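Local coordinates for mutual gliding-motility protein MglA (PDB 6H35), which acts as a Ras-like small GTPase switch that coordinates the two gliding motilities of Myxococcus xanthus and controls the direction and speed of movement, at residues C13-Y18 against T72-Y77; L47-D52 against V83-S88. All coordinates share one frame; numbering follows the deposited sequence.

Contact 1 of 2, residues C13-Y18 against T72-Y77; sequences CKIVYY and TRFHLY
C13-Y18 and T72-Y77 meet edge to edge through a ladder of five backbone hydrogen bonds. C13 and I15 each use N and O: C13 N gives to R73 O and C13 O takes H75 N at 2.7 Å, then I15 N gives to H75 O and I15 O takes Y77 N at 3.0 Å. Y17 N closes the series on Y77 O with an N-H...O angle of 168°. C13 thus bonds to the residues flanking F74, and I15 to those flanking L76, the mark of parallel pairing; the 27° between the N-to-C directions agrees. The backbones of K14 and V16 bond on the opposite edge, K14 to D97 and G98 and V16 to G98 and V100, so strand 10-18 lies between 71-77 and 98-104 in the Ras-like P-loop GTPase sheet, running directly into the predicted GTP-binding loop that begins at G19.

Apolar contacts gather on the face bearing C13, I15, F74 and L76. I15 and L76 lie alongside each other, CB to CD2 3.6 Å. With its CG1 beside the backbone N (chi1 -67°), I15 extends CD1 to within 3.5 Å of F74 CD1, on an oblique line to the ring. C13 SG is 5.3 Å from the F74 ring centroid, again oblique, a sulfur-aromatic contact. Helices 25-35 and 176-191 cover this face.

On the other face, the K14 chain crosses the Y77 side chain at about a right angle, CD 3.8 Å from Y77 CD1. The K14 amine is bonded to the carbonyls of K94 and I92, and its cation-pi attraction to Y77 is weak at most. H75 directs a ring edge at C13 O, with CD2 3.4 Å from it.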
ATOM      1  N   CYS A  13       1.179   9.812  -8.517  1.00 33.50           N
ATOM      2  CA  CYS A  13       0.498   8.540  -8.319  1.00 33.33           C
ATOM      3  C   CYS A  13       0.350   8.267  -6.831  1.00 31.51           C
ATOM      4  O   CYS A  13       1.252   8.567  -6.043  1.00 31.67           O
ATOM      5  CB  CYS A  13       1.264   7.393  -8.974  1.00 35.28           C
ATOM      6  SG  CYS A  13       1.515   7.617 -10.742  1.00 37.71           S
ATOM      7  N   LYS A  14      -0.787   7.689  -6.453  1.00 30.73           N
ATOM      8  CA  LYS A  14      -1.096   7.408  -5.059  1.00 29.96           C
ATOM      9  C   LYS A  14      -1.087   5.907  -4.822  1.00 30.11           C
ATOM     10  O   LYS A  14      -1.758   5.154  -5.538  1.00 30.63           O
ATOM     11  CB  LYS A  14      -2.454   7.991  -4.666  1.00 29.34           C
ATOM     12  CG  LYS A  14      -2.928   7.553  -3.298  1.00 27.94           C
ATOM     13  CD  LYS A  14      -3.892   8.558  -2.691  1.00 26.53           C
ATOM     14  CE  LYS A  14      -5.199   8.603  -3.453  1.00 25.93           C
ATOM     15  NZ  LYS A  14      -6.209   9.401  -2.704  1.00 25.43           N
ATOM     16  N   ILE A  15      -0.332   5.475  -3.818  1.00 29.11           N
ATOM     17  CA  ILE A  15      -0.302   4.081  -3.403  1.00 28.01           C
ATOM     18  C   ILE A  15      -0.780   4.021  -1.962  1.00 27.15           C
ATOM     19  O   ILE A  15      -0.241   4.719  -1.093  1.00 27.18           O
ATOM     20  CB  ILE A  15       1.095   3.463  -3.558  1.00 27.09           C
ATOM     21  CG1 ILE A  15       1.455   3.358  -5.040  1.00 27.45           C
ATOM     22  CG2 ILE A  15       1.144   2.098  -2.899  1.00 26.38           C
ATOM     23  CD1 ILE A  15       2.915   3.111  -5.288  1.00 27.78           C
ATOM     24  N   VAL A  16      -1.794   3.199  -1.713  1.00 26.55           N
ATOM     25  CA  VAL A  16      -2.438   3.093  -0.412  1.00 25.67           C
ATOM     26  C   VAL A  16      -2.061   1.755   0.207  1.00 24.95           C
ATOM     27  O   VAL A  16      -2.284   0.700  -0.398  1.00 24.87           O
ATOM     28  CB  VAL A  16      -3.966   3.232  -0.535  1.00 26.05           C
ATOM     29  CG1 VAL A  16      -4.633   2.977   0.802  1.00 26.16           C
ATOM     30  CG2 VAL A  16      -4.324   4.613  -1.059  1.00 26.30           C
ATOM     31  N   TYR A  17      -1.479   1.800   1.401  1.00 24.55           N
ATOM     32  CA  TYR A  17      -1.219   0.601   2.187  1.00 23.88           C
ATOM     33  C   TYR A  17      -2.432   0.331   3.069  1.00 23.76           C
ATOM     34  O   TYR A  17      -2.788   1.160   3.915  1.00 24.02           O
ATOM     35  CB  TYR A  17       0.045   0.765   3.028  1.00 22.64           C
ATOM     36  CG  TYR A  17       1.311   0.517   2.247  1.00 22.27           C
ATOM     37  CD1 TYR A  17       1.701   1.384   1.235  1.00 22.58           C
ATOM     38  CD2 TYR A  17       2.106  -0.592   2.504  1.00 22.20           C
ATOM     39  CE1 TYR A  17       2.850   1.166   0.511  1.00 23.08           C
ATOM     40  CE2 TYR A  17       3.262  -0.823   1.780  1.00 22.81           C
ATOM     41  CZ  TYR A  17       3.630   0.062   0.785  1.00 23.05           C
ATOM     42  OH  TYR A  17       4.778  -0.152   0.058  1.00 22.92           O
ATOM     43  N   TYR A  18      -3.067  -0.817   2.862  1.00 23.58           N
ATOM     44  CA  TYR A  18      -4.320  -1.168   3.511  1.00 23.46           C
ATOM     45  C   TYR A  18      -4.114  -2.395   4.382  1.00 24.63           C
ATOM     46  O   TYR A  18      -3.205  -3.197   4.144  1.00 25.26           O
ATOM     47  CB  TYR A  18      -5.407  -1.449   2.469  1.00 23.59           C
ATOM     48  CG  TYR A  18      -6.810  -1.002   2.826  1.00 24.14           C
ATOM     49  CD1 TYR A  18      -7.244   0.290   2.542  1.00 24.14           C
ATOM     50  CD2 TYR A  18      -7.716  -1.885   3.411  1.00 24.39           C
ATOM     51  CE1 TYR A  18      -8.534   0.695   2.844  1.00 23.96           C
ATOM     52  CE2 TYR A  18      -9.004  -1.488   3.721  1.00 24.24           C
ATOM     53  CZ  TYR A  18      -9.407  -0.196   3.433  1.00 24.07           C
ATOM     54  OH  TYR A  18     -10.689   0.205   3.732  1.00 24.20           O
ATOM     55  N   THR A  72       7.799  10.726 -12.580  1.00 47.13           N
ATOM     56  CA  THR A  72       6.747  10.152 -11.753  1.00 43.82           C
ATOM     57  C   THR A  72       7.022  10.450 -10.285  1.00 41.20           C
ATOM     58  O   THR A  72       8.139  10.239  -9.802  1.00 42.22           O
ATOM     59  CB  THR A  72       6.645   8.641 -11.977  1.00 42.73           C
ATOM     60  OG1 THR A  72       6.402   8.374 -13.366  1.00 43.41           O
ATOM     61  CG2 THR A  72       5.507   8.054 -11.152  1.00 41.19           C
ATOM     62  N   ARG A  73       6.007  10.952  -9.589  1.00 38.52           N
ATOM     63  CA  ARG A  73       6.060  11.159  -8.149  1.00 36.82           C
ATOM     64  C   ARG A  73       5.088  10.195  -7.483  1.00 37.02           C
ATOM     65  O   ARG A  73       3.941  10.062  -7.925  1.00 36.71           O
ATOM     66  CB  ARG A  73       5.712  12.602  -7.783  1.00 36.08           C
ATOM     67  CG  ARG A  73       5.647  12.864  -6.287  1.00 35.40           C
ATOM     68  CD  ARG A  73       5.477  14.349  -5.995  1.00 35.34           C
ATOM     69  NE  ARG A  73       6.511  15.152  -6.645  1.00 35.50           N
ATOM     70  CZ  ARG A  73       7.716  15.386  -6.135  1.00 34.37           C
ATOM     71  NH1 ARG A  73       8.056  14.890  -4.952  1.00 33.44           N
ATOM     72  NH2 ARG A  73       8.585  16.121  -6.811  1.00 34.47           N
ATOM     73  N   PHE A  74       5.545   9.523  -6.430  1.00 36.58           N
ATOM     74  CA  PHE A  74       4.735   8.543  -5.723  1.00 34.47           C
ATOM     75  C   PHE A  74       4.343   9.095  -4.360  1.00 32.02           C
ATOM     76  O   PHE A  74       5.197   9.582  -3.614  1.00 31.71           O
ATOM     77  CB  PHE A  74       5.485   7.219  -5.568  1.00 33.74           C
ATOM     78  CG  PHE A  74       5.539   6.407  -6.828  1.00 33.65           C
ATOM     79  CD1 PHE A  74       4.450   5.652  -7.225  1.00 33.46           C
ATOM     80  CD2 PHE A  74       6.676   6.406  -7.620  1.00 34.81           C
ATOM     81  CE1 PHE A  74       4.494   4.903  -8.389  1.00 34.47           C
ATOM     82  CE2 PHE A  74       6.726   5.660  -8.786  1.00 35.86           C
ATOM     83  CZ  PHE A  74       5.631   4.906  -9.170  1.00 35.64           C
ATOM     84  N   HIS A  75       3.050   9.022  -4.048  1.00 30.53           N
ATOM     85  CA  HIS A  75       2.512   9.417  -2.754  1.00 29.49           C
ATOM     86  C   HIS A  75       2.030   8.162  -2.034  1.00 29.60           C
ATOM     87  O   HIS A  75       1.110   7.488  -2.510  1.00 30.57           O
ATOM     88  CB  HIS A  75       1.359  10.411  -2.912  1.00 29.41           C
ATOM     89  CG  HIS A  75       1.677  11.601  -3.767  1.00 30.35           C
ATOM     90  ND1 HIS A  75       1.630  12.892  -3.287  1.00 30.48           N
ATOM     91  CD2 HIS A  75       2.018  11.699  -5.074  1.00 31.03           C
ATOM     92  CE1 HIS A  75       1.944  13.734  -4.257  1.00 31.02           C
ATOM     93  NE2 HIS A  75       2.183  13.034  -5.352  1.00 31.33           N
ATOM     94  N   LEU A  76       2.649   7.849  -0.897  1.00 28.77           N
ATOM     95  CA  LEU A  76       2.309   6.681  -0.098  1.00 28.43           C
ATOM     96  C   LEU A  76       1.453   7.113   1.085  1.00 28.10           C
ATOM     97  O   LEU A  76       1.789   8.083   1.782  1.00 28.55           O
ATOM     98  CB  LEU A  76       3.565   5.954   0.399  1.00 28.04           C
ATOM     99  CG  LEU A  76       4.596   5.451  -0.628  1.00 27.52           C
ATOM    100  CD1 LEU A  76       5.660   4.571   0.019  1.00 27.17           C
ATOM    101  CD2 LEU A  76       3.925   4.708  -1.760  1.00 27.24           C
ATOM    102  N   TYR A  77       0.359   6.381   1.306  1.00 27.35           N
ATOM    103  CA  TYR A  77      -0.614   6.643   2.359  1.00 26.54           C
ATOM    104  C   TYR A  77      -0.882   5.358   3.127  1.00 26.36           C
ATOM    105  O   TYR A  77      -1.087   4.304   2.517  1.00 27.17           O
ATOM    106  CB  TYR A  77      -1.937   7.156   1.774  1.00 26.67           C
ATOM    107  CG  TYR A  77      -1.933   8.609   1.389  1.00 27.44           C
ATOM    108  CD1 TYR A  77      -1.407   9.020   0.173  1.00 28.09           C
ATOM    109  CD2 TYR A  77      -2.465   9.576   2.235  1.00 27.62           C
ATOM    110  CE1 TYR A  77      -1.398  10.359  -0.186  1.00 28.46           C
ATOM    111  CE2 TYR A  77      -2.458  10.915   1.884  1.00 27.77           C
ATOM    112  CZ  TYR A  77      -1.926  11.297   0.671  1.00 28.54           C
ATOM    113  OH  TYR A  77      -1.914  12.624   0.306  1.00 29.86           O
TER

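Contact 2 of 2, residues L47-D52 against V83-S88; sequences LSTETD and VFYDAS
The hairpin turn between strands 45-48 and 53-59 meets the segment that follows the predicted GTP-binding residues T78-Q82 and leads into helix 86-93, the region corresponding to switch II of Ras-like GTPases. T51 and D52 meet the rings of F84 and Y85, and no hydrogen bond links the two segments directly. T51 OG1 lies in the plane of the F84 ring, at its edge, 3.4 Å from CZ. The D52 and Y85 side chains run antiparallel alongside one another, with D52 CB 3.7 Å from Y85 CE2. D52 OD2 reaches the ring edge at Y85 CD2 (3.5 Å). The carboxylate and ring planes are turned 60° apart. T49 meets the phenol end, its CG2 3.8 Å from Y85 OH. F84 CD1 sits over one face of the Y85 ring, 3.7 Å from its plane and displaced from its centre.

The turn is braced from within. T49 N bonds to D52 O at 2.8 Å, and T49 OG1 accepts from T51 N and D52 N, an ST turn and ST motif sharing one oxygen; the T51 bond is the straighter, at 161° against 137°. The D52 carboxylate takes the amides of G81 through OD1 and Q82 through OD2, while T51 O takes Q82 NE2. Y85, at the N-cap position of helix 86-93, packs on P80 within its own loop. D52 touches P80 too, and this contact, with its bonds to G81 and Q82, rests the hairpin end on the predicted nucleotide-binding loop joining strand 71-77 to helix 86-93.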
ATOM      1  N   LEU A  47      -0.906  12.182  10.888  1.00 31.12           N
ATOM      2  CA  LEU A  47      -2.115  12.818  11.400  1.00 31.60           C
ATOM      3  C   LEU A  47      -2.731  11.866  12.418  1.00 32.49           C
ATOM      4  O   LEU A  47      -3.287  10.832  12.040  1.00 32.93           O
ATOM      5  CB  LEU A  47      -3.085  13.109  10.259  1.00 32.32           C
ATOM      6  CG  LEU A  47      -3.918  14.387  10.285  1.00 33.53           C
ATOM      7  CD1 LEU A  47      -3.024  15.603  10.409  1.00 34.50           C
ATOM      8  CD2 LEU A  47      -4.761  14.470   9.023  1.00 33.37           C
ATOM      9  N   SER A  48      -2.625  12.204  13.700  1.00 33.00           N
ATOM     10  CA  SER A  48      -3.017  11.311  14.782  1.00 33.10           C
ATOM     11  C   SER A  48      -4.195  11.873  15.565  1.00 33.83           C
ATOM     12  O   SER A  48      -4.400  13.088  15.630  1.00 34.02           O
ATOM     13  CB  SER A  48      -1.860  11.071  15.758  1.00 32.80           C
ATOM     14  OG  SER A  48      -0.693  10.656  15.077  1.00 32.92           O
ATOM     15  N   THR A  49      -4.965  10.968  16.168  1.00 35.32           N
ATOM     16  CA  THR A  49      -5.955  11.339  17.170  1.00 37.07           C
ATOM     17  C   THR A  49      -5.683  10.544  18.437  1.00 39.34           C
ATOM     18  O   THR A  49      -4.619   9.936  18.572  1.00 39.67           O
ATOM     19  CB  THR A  49      -7.380  11.084  16.675  1.00 37.10           C
ATOM     20  OG1 THR A  49      -7.610   9.674  16.575  1.00 37.77           O
ATOM     21  CG2 THR A  49      -7.601  11.726  15.316  1.00 36.83           C
ATOM     22  N   GLU A  50      -6.631  10.538  19.372  1.00 40.21           N
ATOM     23  CA  GLU A  50      -6.452   9.745  20.581  1.00 41.27           C
ATOM     24  C   GLU A  50      -6.516   8.247  20.307  1.00 38.81           C
ATOM     25  O   GLU A  50      -6.003   7.464  21.113  1.00 38.49           O
ATOM     26  CB  GLU A  50      -7.507  10.125  21.618  1.00 45.41           C
ATOM     27  CG  GLU A  50      -7.274  11.480  22.256  1.00 51.86           C
ATOM     28  CD  GLU A  50      -8.520  12.044  22.904  1.00 59.63           C
ATOM     29  OE1 GLU A  50      -9.555  11.339  22.927  1.00 63.88           O
ATOM     30  OE2 GLU A  50      -8.461  13.194  23.390  1.00 62.11           O
ATOM     31  N   THR A  51      -7.119   7.829  19.189  1.00 36.88           N
ATOM     32  CA  THR A  51      -7.337   6.411  18.921  1.00 35.75           C
ATOM     33  C   THR A  51      -6.796   5.913  17.588  1.00 35.46           C
ATOM     34  O   THR A  51      -6.772   4.694  17.386  1.00 36.48           O
ATOM     35  CB  THR A  51      -8.838   6.073  18.974  1.00 35.75           C
ATOM     36  OG1 THR A  51      -9.534   6.814  17.964  1.00 35.85           O
ATOM     37  CG2 THR A  51      -9.421   6.417  20.335  1.00 35.96           C
ATOM     38  N   ASP A  52      -6.379   6.786  16.675  1.00 34.20           N
ATOM     39  CA  ASP A  52      -6.000   6.341  15.340  1.00 33.41           C
ATOM     40  C   ASP A  52      -4.996   7.316  14.739  1.00 33.59           C
ATOM     41  O   ASP A  52      -4.687   8.362  15.316  1.00 33.43           O
ATOM     42  CB  ASP A  52      -7.233   6.196  14.435  1.00 32.33           C
ATOM     43  CG  ASP A  52      -7.124   5.023  13.476  1.00 31.58           C
ATOM     44  OD1 ASP A  52      -5.993   4.649  13.105  1.00 31.16           O
ATOM     45  OD2 ASP A  52      -8.177   4.472  13.089  1.00 31.60           O
ATOM     46  N   VAL A  83     -12.658   0.968  13.629  1.00 32.22           N
ATOM     47  CA  VAL A  83     -13.878   0.669  12.884  1.00 33.19           C
ATOM     48  C   VAL A  83     -14.649   1.926  12.497  1.00 33.46           C
ATOM     49  O   VAL A  83     -15.403   1.906  11.519  1.00 34.25           O
ATOM     50  CB  VAL A  83     -14.787  -0.285  13.693  1.00 34.37           C
ATOM     51  CG1 VAL A  83     -14.071  -1.593  14.004  1.00 34.44           C
ATOM     52  CG2 VAL A  83     -15.268   0.382  14.968  1.00 34.90           C
ATOM     53  N   PHE A  84     -14.479   3.029  13.229  1.00 33.04           N
ATOM     54  CA  PHE A  84     -15.318   4.206  13.046  1.00 33.20           C
ATOM     55  C   PHE A  84     -14.688   5.263  12.143  1.00 34.32           C
ATOM     56  O   PHE A  84     -15.138   6.414  12.148  1.00 34.87           O
ATOM     57  CB  PHE A  84     -15.678   4.818  14.402  1.00 31.63           C
ATOM     58  CG  PHE A  84     -14.513   4.949  15.338  1.00 30.49           C
ATOM     59  CD1 PHE A  84     -13.633   6.014  15.225  1.00 29.84           C
ATOM     60  CD2 PHE A  84     -14.305   4.014  16.338  1.00 30.22           C
ATOM     61  CE1 PHE A  84     -12.559   6.137  16.085  1.00 29.19           C
ATOM     62  CE2 PHE A  84     -13.237   4.133  17.203  1.00 29.72           C
ATOM     63  CZ  PHE A  84     -12.362   5.199  17.074  1.00 29.27           C
ATOM     64  N   TYR A  85     -13.667   4.903  11.355  1.00 34.23           N
ATOM     65  CA  TYR A  85     -13.045   5.833  10.418  1.00 33.49           C
ATOM     66  C   TYR A  85     -13.168   5.352   8.976  1.00 33.20           C
ATOM     67  O   TYR A  85     -12.347   5.702   8.122  1.00 33.52           O
ATOM     68  CB  TYR A  85     -11.580   6.077  10.783  1.00 33.60           C
ATOM     69  CG  TYR A  85     -11.405   7.154  11.830  1.00 34.46           C
ATOM     70  CD1 TYR A  85     -11.958   8.415  11.653  1.00 34.96           C
ATOM     71  CD2 TYR A  85     -10.700   6.905  12.999  1.00 34.98           C
ATOM     72  CE1 TYR A  85     -11.809   9.397  12.607  1.00 35.52           C
ATOM     73  CE2 TYR A  85     -10.546   7.884  13.960  1.00 35.61           C
ATOM     74  CZ  TYR A  85     -11.103   9.127  13.760  1.00 36.07           C
ATOM     75  OH  TYR A  85     -10.951  10.105  14.715  1.00 36.79           O
ATOM     76  N   ASP A  86     -14.213   4.573   8.688  1.00 33.04           N
ATOM     77  CA  ASP A  86     -14.386   4.019   7.348  1.00 33.04           C
ATOM     78  C   ASP A  86     -14.495   5.118   6.302  1.00 33.08           C
ATOM     79  O   ASP A  86     -13.900   5.015   5.221  1.00 33.30           O
ATOM     80  CB  ASP A  86     -15.616   3.113   7.310  1.00 34.05           C
ATOM     81  CG  ASP A  86     -15.586   2.144   6.146  1.00 35.79           C
ATOM     82  OD1 ASP A  86     -14.499   1.606   5.853  1.00 36.12           O
ATOM     83  OD2 ASP A  86     -16.646   1.917   5.520  1.00 37.07           O
ATOM     84  N   ALA A  87     -15.237   6.186   6.612  1.00 33.06           N
ATOM     85  CA  ALA A  87     -15.294   7.333   5.714  1.00 33.35           C
ATOM     86  C   ALA A  87     -13.893   7.792   5.332  1.00 33.20           C
ATOM     87  O   ALA A  87     -13.581   7.949   4.144  1.00 33.66           O
ATOM     88  CB  ALA A  87     -16.081   8.471   6.362  1.00 33.29           C
ATOM     89  N   SER A  88     -13.017   7.959   6.331  1.00 32.26           N
ATOM     90  CA  SER A  88     -11.643   8.364   6.049  1.00 31.62           C
ATOM     91  C   SER A  88     -10.995   7.406   5.062  1.00 31.05           C
ATOM     92  O   SER A  88     -10.404   7.829   4.062  1.00 30.25           O
ATOM     93  CB  SER A  88     -10.830   8.428   7.342  1.00 31.71           C
ATOM     94  OG  SER A  88     -11.261   9.498   8.164  1.00 32.16           O
TER

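How the contacts relate
After the short strand 3-5 the chain forms strand 10-18, then passes through the P-loop and helix 25-35 to the turn at 47-52. Strand 53-59 follows, and strand 71-77 returns to pair with 10-18; contact 1 thereby closes a loop with 53 residues between its segments. The chain continues into 83-88, where contact 2 closes a second loop with 30 residues between. The segments alternate, so the loops cross and neither nests in the other. Contact 1 lies in the buried sheet and contact 2 at the surface, their centres 19 Å apart. Two ties join them: strand 53-59 pairs antiparallel with 71-77 in the shared sheet, and one loop connects 71-77 to helix 86-93.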